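Local coordinates for anopheles Plasmodium-responsive Leucine-rich repeat protein 1B (Anopheles gambiae, PDB 4XGO) that probably takes part in the mosquito's response to Plasmodium, pairing with LRIM1, this chain being its leucine-rich repeat domain, at residues V27-G32 / K51-F56; H47-L52 / Q68-L73; L241-R246 / A269-L274; N259-V264 / D280-V285. One frame throughout, in Å; residues are numbered along the deposited sequence.

Contact 1 (V27-G32 / K51-F56)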
loop_
_atom_site.group_PDB
_atom_site.type_symbol
_atom_site.label_atom_id
_atom_site.label_comp_id
_atom_site.label_asym_id
_atom_site.label_seq_id
_atom_site.Cartn_x
_atom_site.Cartn_y
_atom_site.Cartn_z
ATOM N N VAL A 27 -12.756 -25.667 -1.349
ATOM C CA VAL A 27 -12.207 -24.305 -1.326
ATOM C C VAL A 27 -11.264 -24.276 -0.154
ATOM O O VAL A 27 -11.648 -24.643 0.949
ATOM C CB VAL A 27 -13.305 -23.239 -1.176
ATOM C CG1 VAL A 27 -12.704 -21.831 -1.069
ATOM C CG2 VAL A 27 -14.260 -23.328 -2.361
ATOM N N LEU A 28 -10.017 -23.882 -0.388
ATOM C CA LEU A 28 -9.037 -23.825 0.674
ATOM C C LEU A 28 -8.551 -22.401 0.807
ATOM O O LEU A 28 -7.921 -21.865 -0.104
ATOM C CB LEU A 28 -7.874 -24.798 0.412
ATOM C CG LEU A 28 -6.732 -24.742 1.430
ATOM C CD1 LEU A 28 -7.246 -25.076 2.822
ATOM C CD2 LEU A 28 -5.576 -25.653 1.066
ATOM N N ASN A 29 -8.829 -21.800 1.950
ATOM C CA ASN A 29 -8.378 -20.446 2.218
ATOM C C ASN A 29 -7.112 -20.417 3.085
ATOM O O ASN A 29 -7.161 -20.611 4.306
ATOM C CB ASN A 29 -9.489 -19.606 2.841
ATOM C CG ASN A 29 -9.093 -18.144 2.963
ATOM O OD1 ASN A 29 -8.091 -17.725 2.386
ATOM N ND2 ASN A 29 -9.885 -17.356 3.683
ATOM N N LEU A 30 -5.971 -20.181 2.426
ATOM C CA LEU A 30 -4.704 -19.994 3.087
ATOM C C LEU A 30 -4.277 -18.542 3.004
ATOM O O LEU A 30 -3.096 -18.211 3.177
ATOM C CB LEU A 30 -3.644 -20.884 2.450
ATOM C CG LEU A 30 -3.925 -22.377 2.449
ATOM C CD1 LEU A 30 -2.783 -23.124 1.749
ATOM C CD2 LEU A 30 -4.153 -22.893 3.859
ATOM N N ASN A 31 -5.229 -17.647 2.761
ATOM C CA ASN A 31 -4.879 -16.226 2.699
ATOM C C ASN A 31 -4.373 -15.739 4.051
ATOM O O ASN A 31 -4.940 -16.104 5.092
ATOM C CB ASN A 31 -6.105 -15.383 2.385
ATOM C CG ASN A 31 -6.625 -15.586 0.977
ATOM O OD1 ASN A 31 -5.963 -16.165 0.109
ATOM N ND2 ASN A 31 -7.838 -15.117 0.753
ATOM N N GLY A 32 -3.372 -14.874 4.037
ATOM C CA GLY A 32 -2.996 -14.101 5.212
ATOM C C GLY A 32 -2.394 -14.922 6.347
ATOM O O GLY A 32 -2.511 -14.536 7.510
ATOM N N LYS A 51 -10.623 -24.546 -5.614
ATOM C CA LYS A 51 -10.272 -23.118 -5.465
ATOM C C LYS A 51 -9.253 -22.951 -4.358
ATOM O O LYS A 51 -9.493 -23.330 -3.205
ATOM C CB LYS A 51 -11.505 -22.271 -5.172
ATOM C CG LYS A 51 -12.598 -22.408 -6.205
ATOM C CD LYS A 51 -13.660 -21.347 -5.971
ATOM C CE LYS A 51 -14.803 -21.524 -6.949
ATOM N NZ LYS A 51 -15.897 -20.558 -6.663
ATOM N N LEU A 52 -8.100 -22.385 -4.708
ATOM C CA LEU A 52 -6.992 -22.264 -3.776
ATOM C C LEU A 52 -6.633 -20.806 -3.596
ATOM O O LEU A 52 -6.225 -20.146 -4.552
ATOM C CB LEU A 52 -5.780 -23.028 -4.295
ATOM C CG LEU A 52 -4.500 -23.007 -3.473
ATOM C CD1 LEU A 52 -4.765 -23.478 -2.056
ATOM C CD2 LEU A 52 -3.441 -23.869 -4.185
ATOM N N TYR A 53 -6.821 -20.311 -2.377
ATOM C CA TYR A 53 -6.550 -18.914 -2.063
ATOM C C TYR A 53 -5.301 -18.812 -1.206
ATOM O O TYR A 53 -5.269 -19.356 -0.093
ATOM C CB TYR A 53 -7.730 -18.282 -1.331
ATOM C CG TYR A 53 -9.095 -18.459 -1.947
ATOM C CD1 TYR A 53 -9.267 -18.542 -3.317
ATOM C CD2 TYR A 53 -10.237 -18.485 -1.133
ATOM C CE1 TYR A 53 -10.518 -18.652 -3.882
ATOM C CE2 TYR A 53 -11.507 -18.583 -1.683
ATOM C CZ TYR A 53 -11.649 -18.679 -3.044
ATOM O OH TYR A 53 -12.907 -18.772 -3.606
ATOM N N MET A 54 -4.256 -18.160 -1.740
ATOM C CA MET A 54 -3.001 -17.934 -1.000
ATOM C C MET A 54 -2.553 -16.465 -1.076
ATOM O O MET A 54 -1.353 -16.141 -1.094
ATOM C CB MET A 54 -1.899 -18.896 -1.495
ATOM C CG MET A 54 -2.278 -20.346 -1.322
ATOM S SD MET A 54 -0.927 -21.468 -1.779
ATOM C CE MET A 54 -1.194 -21.605 -3.517
ATOM N N ARG A 55 -3.542 -15.581 -1.062
ATOM C CA ARG A 55 -3.317 -14.136 -1.130
ATOM C C ARG A 55 -2.753 -13.619 0.210
ATOM O O ARG A 55 -2.980 -14.221 1.256
ATOM C CB ARG A 55 -4.650 -13.400 -1.360
ATOM C CG ARG A 55 -5.547 -13.877 -2.499
ATOM C CD ARG A 55 -6.898 -13.136 -2.455
ATOM N NE ARG A 55 -6.752 -11.820 -3.076
ATOM C CZ ARG A 55 -7.416 -10.710 -2.770
ATOM N NH1 ARG A 55 -8.321 -10.659 -1.810
ATOM N NH2 ARG A 55 -7.142 -9.601 -3.437
ATOM N N PHE A 56 -2.002 -12.518 0.146
ATOM C CA PHE A 56 -1.503 -11.813 1.324
ATOM C C PHE A 56 -0.611 -12.692 2.192
ATOM O O PHE A 56 -0.755 -12.737 3.417
ATOM C CB PHE A 56 -2.656 -11.238 2.164
ATOM C CG PHE A 56 -3.594 -10.358 1.388
ATOM C CD1 PHE A 56 -3.262 -9.055 1.121
ATOM C CD2 PHE A 56 -4.834 -10.829 0.990
ATOM C CE1 PHE A 56 -4.146 -8.226 0.443
ATOM C CE2 PHE A 56 -5.715 -10.016 0.301
ATOM C CZ PHE A 56 -5.367 -8.722 0.020
#
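V27-N29 and K51-Y53 run side by side as parallel strands, the first two rungs of the leucine-rich repeat solenoid. Backbone bonds stitch them together: L28 N donates to K51 O (2.9 Å), and Y53 N to L28 O (3.0 Å). The pairing outlasts the strands, with L30 N bound to Y53 O at 2.7 Å and G32 N to R55 O at 2.9 Å. Among the apolar contacts, on the face of L28 and L52 the two leucines run alongside each other, L28 CD2 3.9 Å from L52 CD1. On the other face V27, with CG1 anti to the backbone N (chi1 177°), brings that methyl to 3.5 Å from Y53 CE2. R55 NE forms a salt bridge with D79 OD2, and R55 NH1 hydrogen-bonds G32 O of the second subunit. Two asparagines supply the side-chain bonds: N29 OD1 accepts from N31 N in an Asx turn, and N31 OD1 accepts R55 N at 2.8 Å, the donor lying 41° above the carbonyl plane.

Contact 2 (H47-L52 / Q68-L73)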
loop_
_atom_site.group_PDB
_atom_site.type_symbol
_atom_site.label_atom_id
_atom_site.label_comp_id
_atom_site.label_asym_id
_atom_site.label_seq_id
_atom_site.Cartn_x
_atom_site.Cartn_y
_atom_site.Cartn_z
ATOM N N HIS A 47 -6.194 -33.592 -2.755
ATOM C CA HIS A 47 -6.493 -33.642 -4.184
ATOM C C HIS A 47 -7.878 -33.106 -4.554
ATOM O O HIS A 47 -8.166 -32.912 -5.740
ATOM C CB HIS A 47 -6.344 -35.071 -4.723
ATOM C CG HIS A 47 -4.996 -35.679 -4.493
ATOM N ND1 HIS A 47 -3.818 -35.032 -4.802
ATOM C CD2 HIS A 47 -4.640 -36.909 -4.037
ATOM C CE1 HIS A 47 -2.795 -35.826 -4.537
ATOM N NE2 HIS A 47 -3.266 -36.973 -4.073
ATOM N N THR A 48 -8.708 -32.816 -3.555
ATOM C CA THR A 48 -10.062 -32.326 -3.778
ATOM C C THR A 48 -10.130 -30.817 -4.103
ATOM O O THR A 48 -11.164 -30.347 -4.529
ATOM C CB THR A 48 -10.942 -32.576 -2.537
ATOM O OG1 THR A 48 -10.287 -32.041 -1.379
ATOM C CG2 THR A 48 -11.194 -34.070 -2.323
ATOM N N ILE A 49 -9.036 -30.080 -3.913
ATOM C CA ILE A 49 -9.072 -28.593 -4.047
ATOM C C ILE A 49 -9.439 -28.149 -5.468
ATOM O O ILE A 49 -8.817 -28.572 -6.463
ATOM C CB ILE A 49 -7.724 -27.969 -3.646
ATOM C CG1 ILE A 49 -7.476 -28.176 -2.154
ATOM C CG2 ILE A 49 -7.692 -26.471 -3.993
ATOM C CD1 ILE A 49 -6.035 -27.971 -1.739
ATOM N N GLN A 50 -10.467 -27.313 -5.560
ATOM C CA GLN A 50 -10.831 -26.671 -6.808
ATOM C C GLN A 50 -10.504 -25.180 -6.780
ATOM O O GLN A 50 -10.194 -24.614 -7.808
ATOM C CB GLN A 50 -12.304 -26.849 -7.076
ATOM C CG GLN A 50 -12.669 -28.302 -7.357
ATOM C CD GLN A 50 -14.150 -28.483 -7.540
ATOM O OE1 GLN A 50 -14.862 -27.540 -7.878
ATOM N NE2 GLN A 50 -14.631 -29.696 -7.299
ATOM N N LYS A 51 -10.623 -24.546 -5.614
ATOM C CA LYS A 51 -10.272 -23.118 -5.465
ATOM C C LYS A 51 -9.253 -22.951 -4.358
ATOM O O LYS A 51 -9.493 -23.330 -3.205
ATOM C CB LYS A 51 -11.505 -22.271 -5.172
ATOM C CG LYS A 51 -12.598 -22.408 -6.205
ATOM C CD LYS A 51 -13.660 -21.347 -5.971
ATOM C CE LYS A 51 -14.803 -21.524 -6.949
ATOM N NZ LYS A 51 -15.897 -20.558 -6.663
ATOM N N LEU A 52 -8.100 -22.385 -4.708
ATOM C CA LEU A 52 -6.992 -22.264 -3.776
ATOM C C LEU A 52 -6.633 -20.806 -3.596
ATOM O O LEU A 52 -6.225 -20.146 -4.552
ATOM C CB LEU A 52 -5.780 -23.028 -4.295
ATOM C CG LEU A 52 -4.500 -23.007 -3.473
ATOM C CD1 LEU A 52 -4.765 -23.478 -2.056
ATOM C CD2 LEU A 52 -3.441 -23.869 -4.185
ATOM N N GLN A 68 0.744 -30.221 -9.367
ATOM C CA GLN A 68 0.453 -31.567 -9.851
ATOM C C GLN A 68 -0.531 -32.291 -8.934
ATOM O O GLN A 68 -1.324 -33.108 -9.398
ATOM C CB GLN A 68 1.728 -32.386 -9.956
ATOM C CG GLN A 68 2.678 -31.871 -10.996
ATOM C CD GLN A 68 3.607 -32.965 -11.472
ATOM O OE1 GLN A 68 4.248 -33.636 -10.664
ATOM N NE2 GLN A 68 3.652 -33.175 -12.776
ATOM N N ASN A 69 -0.490 -31.976 -7.641
ATOM C CA ASN A 69 -1.391 -32.582 -6.670
ATOM C C ASN A 69 -2.798 -31.999 -6.644
ATOM O O ASN A 69 -3.669 -32.547 -5.953
ATOM C CB ASN A 69 -0.796 -32.482 -5.264
ATOM C CG ASN A 69 0.357 -33.443 -5.045
ATOM O OD1 ASN A 69 0.275 -34.624 -5.406
ATOM N ND2 ASN A 69 1.430 -32.952 -4.428
ATOM N N VAL A 70 -3.031 -30.901 -7.378
ATOM C CA VAL A 70 -4.364 -30.294 -7.429
ATOM C C VAL A 70 -4.911 -30.196 -8.869
ATOM O O VAL A 70 -5.163 -29.096 -9.388
ATOM C CB VAL A 70 -4.420 -28.938 -6.668
ATOM C CG1 VAL A 70 -4.288 -29.167 -5.169
ATOM C CG2 VAL A 70 -3.343 -27.965 -7.138
ATOM N N PRO A 71 -5.172 -31.355 -9.509
ATOM C CA PRO A 71 -5.571 -31.328 -10.925
ATOM C C PRO A 71 -6.974 -30.768 -11.202
ATOM O O PRO A 71 -7.283 -30.424 -12.347
ATOM C CB PRO A 71 -5.468 -32.799 -11.340
ATOM C CG PRO A 71 -5.762 -33.543 -10.088
ATOM C CD PRO A 71 -5.141 -32.732 -8.980
ATOM N N LEU A 72 -7.791 -30.617 -10.167
ATOM C CA LEU A 72 -9.133 -30.074 -10.325
ATOM C C LEU A 72 -9.162 -28.551 -10.169
ATOM O O LEU A 72 -10.232 -27.978 -10.201
ATOM C CB LEU A 72 -10.083 -30.684 -9.303
ATOM C CG LEU A 72 -10.171 -32.214 -9.311
ATOM C CD1 LEU A 72 -11.193 -32.647 -8.275
ATOM C CD2 LEU A 72 -10.522 -32.724 -10.701
ATOM N N LEU A 73 -7.992 -27.932 -10.005
ATOM C CA LEU A 73 -7.891 -26.494 -9.727
ATOM C C LEU A 73 -8.593 -25.678 -10.809
ATOM O O LEU A 73 -8.265 -25.795 -11.990
ATOM C CB LEU A 73 -6.412 -26.118 -9.640
ATOM C CG LEU A 73 -6.055 -24.717 -9.175
ATOM C CD1 LEU A 73 -6.369 -24.532 -7.709
ATOM C CD2 LEU A 73 -4.587 -24.486 -9.477
HETATM O O HOH W 1 -7.423 -30.770 -7.328
#
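H47 meets N69 where the loops leading into successive strands of the leucine-rich repeat solenoid pack together. Its CG is anti to the carbonyl carbon (chi1 -57°), which carries the ring to the neighbouring loop. H47 CB stands 3.9 Å from N69 O and H47 CG a little closer, and H47 ND1 then donates to that oxygen at 2.7 Å. The bond is nearly straight (175°), lies in the carbonyl plane on a lone pair and stays within 4° of the ring plane, which would favour this turn of the imidazole. Beyond it, H47 CE1 comes to 3.4 Å from N69 OD1. Deeper in, I49 CB packs on V70 CG1 (3.9 Å) and L52 CB on L73 CD1 (3.8 Å), while F43 touches I49, L52 and N69. L73 closes a type I turn that starts at V70. A single water joins the two backbones, donating to H47 O at 2.8 Å and to I49 O at 2.7 Å, and accepting from L72 N at 2.9 Å.

Contact 3 (L241-R246 / A269-L274)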
loop_
_atom_site.group_PDB
_atom_site.type_symbol
_atom_site.label_atom_id
_atom_site.label_comp_id
_atom_site.label_asym_id
_atom_site.label_seq_id
_atom_site.Cartn_x
_atom_site.Cartn_y
_atom_site.Cartn_z
ATOM N N LEU A 241 -8.078 18.926 -34.545
ATOM C CA LEU A 241 -8.942 17.808 -34.884
ATOM C C LEU A 241 -9.911 18.232 -35.964
ATOM O O LEU A 241 -10.417 19.354 -35.941
ATOM C CB LEU A 241 -9.739 17.335 -33.664
ATOM C CG LEU A 241 -8.949 16.771 -32.491
ATOM C CD1 LEU A 241 -9.872 16.565 -31.296
ATOM C CD2 LEU A 241 -8.302 15.458 -32.865
ATOM N N ASP A 242 -10.137 17.331 -36.914
ATOM C CA ASP A 242 -11.104 17.525 -37.986
ATOM C C ASP A 242 -11.915 16.233 -38.129
ATOM O O ASP A 242 -11.462 15.266 -38.753
ATOM C CB ASP A 242 -10.380 17.874 -39.297
ATOM C CG ASP A 242 -11.322 17.959 -40.491
ATOM O OD1 ASP A 242 -12.557 18.000 -40.285
ATOM O OD2 ASP A 242 -10.810 17.970 -41.644
ATOM N N PHE A 243 -13.105 16.231 -37.517
ATOM C CA PHE A 243 -14.041 15.101 -37.564
ATOM C C PHE A 243 -15.119 15.325 -38.641
ATOM O O PHE A 243 -16.135 15.979 -38.417
ATOM C CB PHE A 243 -14.679 14.903 -36.180
ATOM C CG PHE A 243 -13.742 14.317 -35.142
ATOM C CD1 PHE A 243 -12.359 14.219 -35.358
ATOM C CD2 PHE A 243 -14.249 13.855 -33.935
ATOM C CE1 PHE A 243 -11.519 13.672 -34.397
ATOM C CE2 PHE A 243 -13.407 13.326 -32.965
ATOM C CZ PHE A 243 -12.046 13.227 -33.194
ATOM N N TYR A 244 -14.905 14.742 -39.807
ATOM C CA TYR A 244 -15.649 15.126 -41.022
ATOM C C TYR A 244 -16.666 14.102 -41.499
ATOM O O TYR A 244 -17.594 14.442 -42.240
ATOM C CB TYR A 244 -14.662 15.354 -42.167
ATOM C CG TYR A 244 -13.804 14.133 -42.399
ATOM C CD1 TYR A 244 -14.210 13.126 -43.277
ATOM C CD2 TYR A 244 -12.609 13.963 -41.699
ATOM C CE1 TYR A 244 -13.433 11.999 -43.471
ATOM C CE2 TYR A 244 -11.829 12.840 -41.880
ATOM C CZ TYR A 244 -12.243 11.858 -42.765
ATOM O OH TYR A 244 -11.463 10.744 -42.935
ATOM N N GLY A 245 -16.465 12.842 -41.143
ATOM C CA GLY A 245 -17.231 11.754 -41.743
ATOM C C GLY A 245 -18.648 11.633 -41.227
ATOM O O GLY A 245 -19.214 12.584 -40.668
ATOM N N ARG A 246 -19.221 10.451 -41.431
ATOM C CA ARG A 246 -20.501 10.099 -40.831
ATOM C C ARG A 246 -20.304 10.036 -39.328
ATOM O O ARG A 246 -19.320 9.468 -38.866
ATOM C CB ARG A 246 -20.977 8.737 -41.331
ATOM N N ALA A 269 -23.726 18.408 -38.162
ATOM C CA ALA A 269 -24.474 17.494 -37.286
ATOM C C ALA A 269 -23.599 16.475 -36.542
ATOM O O ALA A 269 -24.113 15.642 -35.800
ATOM C CB ALA A 269 -25.538 16.768 -38.100
ATOM N N GLN A 270 -22.283 16.549 -36.734
ATOM C CA GLN A 270 -21.343 15.585 -36.155
ATOM C C GLN A 270 -21.613 15.225 -34.685
ATOM O O GLN A 270 -21.503 14.053 -34.305
ATOM C CB GLN A 270 -19.917 16.142 -36.256
ATOM C CG GLN A 270 -18.825 15.200 -35.777
ATOM C CD GLN A 270 -18.612 14.006 -36.685
ATOM O OE1 GLN A 270 -18.805 14.082 -37.896
ATOM N NE2 GLN A 270 -18.189 12.891 -36.097
ATOM N N PHE A 271 -21.912 16.234 -33.866
ATOM C CA PHE A 271 -21.961 16.071 -32.410
ATOM C C PHE A 271 -23.381 16.118 -31.825
ATOM O O PHE A 271 -23.532 16.207 -30.611
ATOM C CB PHE A 271 -21.090 17.143 -31.715
ATOM C CG PHE A 271 -19.602 17.032 -31.987
ATOM C CD1 PHE A 271 -19.004 15.823 -32.336
ATOM C CD2 PHE A 271 -18.787 18.147 -31.842
ATOM C CE1 PHE A 271 -17.641 15.739 -32.560
ATOM C CE2 PHE A 271 -17.424 18.070 -32.065
ATOM C CZ PHE A 271 -16.849 16.869 -32.436
ATOM N N ASP A 272 -24.404 16.031 -32.678
ATOM C CA ASP A 272 -25.814 16.132 -32.243
ATOM C C ASP A 272 -26.257 15.091 -31.206
ATOM O O ASP A 272 -27.191 15.350 -30.432
ATOM C CB ASP A 272 -26.770 16.042 -33.451
ATOM C CG ASP A 272 -26.818 17.319 -34.253
ATOM O OD1 ASP A 272 -26.095 18.271 -33.888
ATOM O OD2 ASP A 272 -27.570 17.373 -35.254
ATOM N N LYS A 273 -25.621 13.924 -31.199
ATOM C CA LYS A 273 -25.989 12.860 -30.246
ATOM C C LYS A 273 -25.088 12.739 -29.000
ATOM O O LYS A 273 -25.335 11.903 -28.123
ATOM C CB LYS A 273 -26.110 11.523 -30.983
ATOM C CG LYS A 273 -27.260 11.532 -31.989
ATOM C CD LYS A 273 -27.303 10.274 -32.846
ATOM N N LEU A 274 -24.072 13.590 -28.889
ATOM C CA LEU A 274 -23.264 13.614 -27.670
ATOM C C LEU A 274 -24.081 14.096 -26.495
ATOM O O LEU A 274 -24.874 15.016 -26.628
ATOM C CB LEU A 274 -22.056 14.549 -27.805
ATOM C CG LEU A 274 -20.926 14.087 -28.703
ATOM C CD1 LEU A 274 -19.859 15.162 -28.677
ATOM C CD2 LEU A 274 -20.355 12.745 -28.262
#
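The rings of F243 and F271 meet across two adjoining coils of the leucine-rich repeat solenoid, their side chains crossing at about a right angle. F243 CD2 sits at the edge of the F271 ring, near its plane, 4.1 Å from F271 CE1. Each ring has a further aromatic neighbour: F243 stacks with Y219, and F271 meets H266 with the planes about 40° apart. F271 also packs on L254 and V264, which places it against the strands of its own coil. F271 CG is anti to the carbonyl carbon (chi1 -66°), and this brings the far end of the ring over to F243. The aliphatic part of Q270 lies against the backbone and CB of F243: its chain bends at chi2, and Q270 CG lies 3.8 Å from F243 O and 4.2 Å from F243 CB. In 241-246, side chains from elsewhere bind two carbonyls, N267 ND2 donating to G245 O and Y219 OH to R246 O. In 269-274, two overlapping type I turns carry the chain from A269 to L274, closed by backbone bonds from D272 N to A269 O at 3.2 Å and from L274 N to F271 O at 3.2 Å.

Contact 4 (N259-V264 / D280-V285)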
loop_
_atom_site.group_PDB
_atom_site.type_symbol
_atom_site.label_atom_id
_atom_site.label_comp_id
_atom_site.label_asym_id
_atom_site.label_seq_id
_atom_site.Cartn_x
_atom_site.Cartn_y
_atom_site.Cartn_z
ATOM N N ASN A 259 -5.671 19.160 -23.519
ATOM C CA ASN A 259 -4.769 18.961 -24.646
ATOM C C ASN A 259 -4.194 20.327 -25.005
ATOM O O ASN A 259 -4.086 21.204 -24.128
ATOM C CB ASN A 259 -5.513 18.278 -25.790
ATOM C CG ASN A 259 -5.606 16.782 -25.597
ATOM O OD1 ASN A 259 -4.632 16.077 -25.811
ATOM N ND2 ASN A 259 -6.778 16.296 -25.191
ATOM N N HIS A 260 -3.830 20.519 -26.270
ATOM C CA HIS A 260 -3.342 21.801 -26.720
ATOM C C HIS A 260 -4.167 22.252 -27.909
ATOM O O HIS A 260 -3.621 22.844 -28.862
ATOM C CB HIS A 260 -1.889 21.646 -27.146
ATOM C CG HIS A 260 -0.995 21.258 -26.021
ATOM N ND1 HIS A 260 -0.941 21.976 -24.844
ATOM C CD2 HIS A 260 -0.124 20.237 -25.883
ATOM C CE1 HIS A 260 -0.078 21.403 -24.025
ATOM N NE2 HIS A 260 0.426 20.346 -24.627
ATOM N N LEU A 261 -5.462 21.953 -27.873
ATOM C CA LEU A 261 -6.289 22.108 -29.062
ATOM C C LEU A 261 -6.494 23.567 -29.446
ATOM O O LEU A 261 -6.916 24.366 -28.604
ATOM C CB LEU A 261 -7.646 21.432 -28.893
ATOM C CG LEU A 261 -7.627 19.903 -28.889
ATOM C CD1 LEU A 261 -8.914 19.379 -28.260
ATOM C CD2 LEU A 261 -7.472 19.334 -30.277
ATOM N N MET A 262 -6.220 23.900 -30.716
ATOM C CA MET A 262 -6.593 25.196 -31.274
ATOM C C MET A 262 -7.952 25.164 -31.968
ATOM O O MET A 262 -8.610 26.190 -32.063
ATOM C CB MET A 262 -5.509 25.700 -32.228
ATOM C CG MET A 262 -4.177 25.870 -31.535
ATOM S SD MET A 262 -2.971 26.754 -32.540
ATOM C CE MET A 262 -2.576 25.579 -33.795
ATOM N N TRP A 263 -8.378 23.997 -32.443
ATOM C CA TRP A 263 -9.683 23.872 -33.061
ATOM C C TRP A 263 -10.156 22.430 -33.031
ATOM O O TRP A 263 -9.355 21.516 -32.950
ATOM C CB TRP A 263 -9.705 24.387 -34.502
ATOM C CG TRP A 263 -8.773 23.739 -35.475
ATOM C CD1 TRP A 263 -8.994 22.606 -36.208
ATOM C CD2 TRP A 263 -7.498 24.233 -35.875
ATOM N NE1 TRP A 263 -7.917 22.357 -37.039
ATOM C CE2 TRP A 263 -6.984 23.343 -36.845
ATOM C CE3 TRP A 263 -6.733 25.339 -35.500
ATOM C CZ2 TRP A 263 -5.723 23.517 -37.435
ATOM C CZ3 TRP A 263 -5.477 25.515 -36.089
ATOM C CH2 TRP A 263 -4.988 24.612 -37.044
ATOM N N VAL A 264 -11.472 22.278 -33.115
ATOM C CA VAL A 264 -12.129 20.997 -33.288
ATOM C C VAL A 264 -13.168 21.193 -34.384
ATOM O O VAL A 264 -14.293 21.603 -34.128
ATOM C CB VAL A 264 -12.788 20.517 -31.990
ATOM C CG1 VAL A 264 -13.425 19.153 -32.200
ATOM C CG2 VAL A 264 -11.753 20.436 -30.877
ATOM N N ASP A 280 -12.489 21.610 -21.899
ATOM C CA ASP A 280 -11.760 22.497 -21.018
ATOM C C ASP A 280 -10.252 22.247 -21.111
ATOM O O ASP A 280 -9.801 21.141 -21.423
ATOM C CB ASP A 280 -12.256 22.368 -19.555
ATOM C CG ASP A 280 -12.023 20.991 -18.995
ATOM O OD1 ASP A 280 -12.861 20.103 -19.220
ATOM O OD2 ASP A 280 -10.954 20.775 -18.374
ATOM N N HIS A 281 -9.490 23.286 -20.798
ATOM C CA HIS A 281 -8.031 23.251 -20.767
ATOM C C HIS A 281 -7.420 22.933 -22.143
ATOM O O HIS A 281 -6.802 21.892 -22.362
ATOM C CB HIS A 281 -7.526 22.288 -19.669
ATOM C CG HIS A 281 -7.811 22.767 -18.286
ATOM N ND1 HIS A 281 -8.997 22.504 -17.637
ATOM C CD2 HIS A 281 -7.076 23.523 -17.438
ATOM C CE1 HIS A 281 -8.966 23.048 -16.431
ATOM N NE2 HIS A 281 -7.821 23.694 -16.297
ATOM N N ASN A 282 -7.636 23.853 -23.070
ATOM C CA ASN A 282 -7.065 23.777 -24.416
ATOM C C ASN A 282 -6.761 25.228 -24.843
ATOM O O ASN A 282 -6.634 26.105 -23.982
ATOM C CB ASN A 282 -8.040 23.058 -25.344
ATOM C CG ASN A 282 -7.967 21.554 -25.229
ATOM O OD1 ASN A 282 -6.979 20.962 -25.641
ATOM N ND2 ASN A 282 -9.040 20.911 -24.729
ATOM N N SER A 283 -6.620 25.481 -26.144
ATOM C CA SER A 283 -6.351 26.819 -26.655
ATOM C C SER A 283 -7.389 27.153 -27.730
ATOM O O SER A 283 -7.082 27.781 -28.725
ATOM C CB SER A 283 -4.934 26.872 -27.203
ATOM O OG SER A 283 -3.968 26.653 -26.177
ATOM N N ILE A 284 -8.625 26.725 -27.514
ATOM C CA ILE A 284 -9.655 26.830 -28.545
ATOM C C ILE A 284 -10.152 28.283 -28.632
ATOM O O ILE A 284 -10.374 28.933 -27.622
ATOM C CB ILE A 284 -10.819 25.874 -28.275
ATOM C CG1 ILE A 284 -10.302 24.437 -28.343
ATOM C CG2 ILE A 284 -11.926 26.051 -29.308
ATOM C CD1 ILE A 284 -11.217 23.444 -27.653
ATOM N N VAL A 285 -10.306 28.778 -29.857
ATOM C CA VAL A 285 -10.727 30.166 -30.082
ATOM C C VAL A 285 -12.174 30.232 -30.584
ATOM O O VAL A 285 -12.992 31.045 -30.106
ATOM C CB VAL A 285 -9.768 30.845 -31.090
ATOM C CG1 VAL A 285 -10.255 32.244 -31.490
ATOM C CG2 VAL A 285 -8.357 30.889 -30.520
HETATM O O HOH W 2 -3.113 24.659 -24.663
HETATM O O HOH W 3 -10.502 27.610 -33.011
#
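N282 OD1 draws in two backbone N-H groups of the preceding coil. To N282 OD1, L261 N donates at 2.9 Å in a nearly straight bond (168°), the donor 26° off the carbonyl plane, and N259 N only weakly, at 3.1 Å. The other end of the amide, ND2, donates to L256 O and L279 O, so the group is held from both ends and its rotation is set. L261 runs alongside N282, and S283 N returns a bond to L261 O at 2.7 Å. Farther along, I284 CG1 rests 3.4 Å from L261 O. At the outer side S283 OG binds a water at 2.6 Å, which reaches H260 ND1 weakly. H281 stacks with H258 and H302, and its ND1 donates to D280 OD2. N259 repeats the pattern of N282 one coil back, its ND2 donating to L256 O and V233 O. Buried asparagines that bind the backbone of successive turns in this way form the asparagine ladder of leucine-rich repeat proteins.

How the contacts relate
From the N terminus, contact 1 closes the first loop, joining 27-32 to 51-56. Contact 2 opens from the same stretch, since both use K51 and L52, and closes on 68-73; the two also touch where L28 CD2 packs on I49 CD1, 3.7 Å away. Together they tie the first coils into one end of the solenoid. Contacts 3 and 4 lie on the other side of the chain's centre, about 51 Å from contact 1 between centres. Their segments alternate, 259-264 falling between 241-246 and 269-274, so the loops cross. L241 CG packs on L261 CD2, and strands 240-243 and 263-266 are neighbours, which joins two coils near the C-terminal end; contact 4 adds the following one.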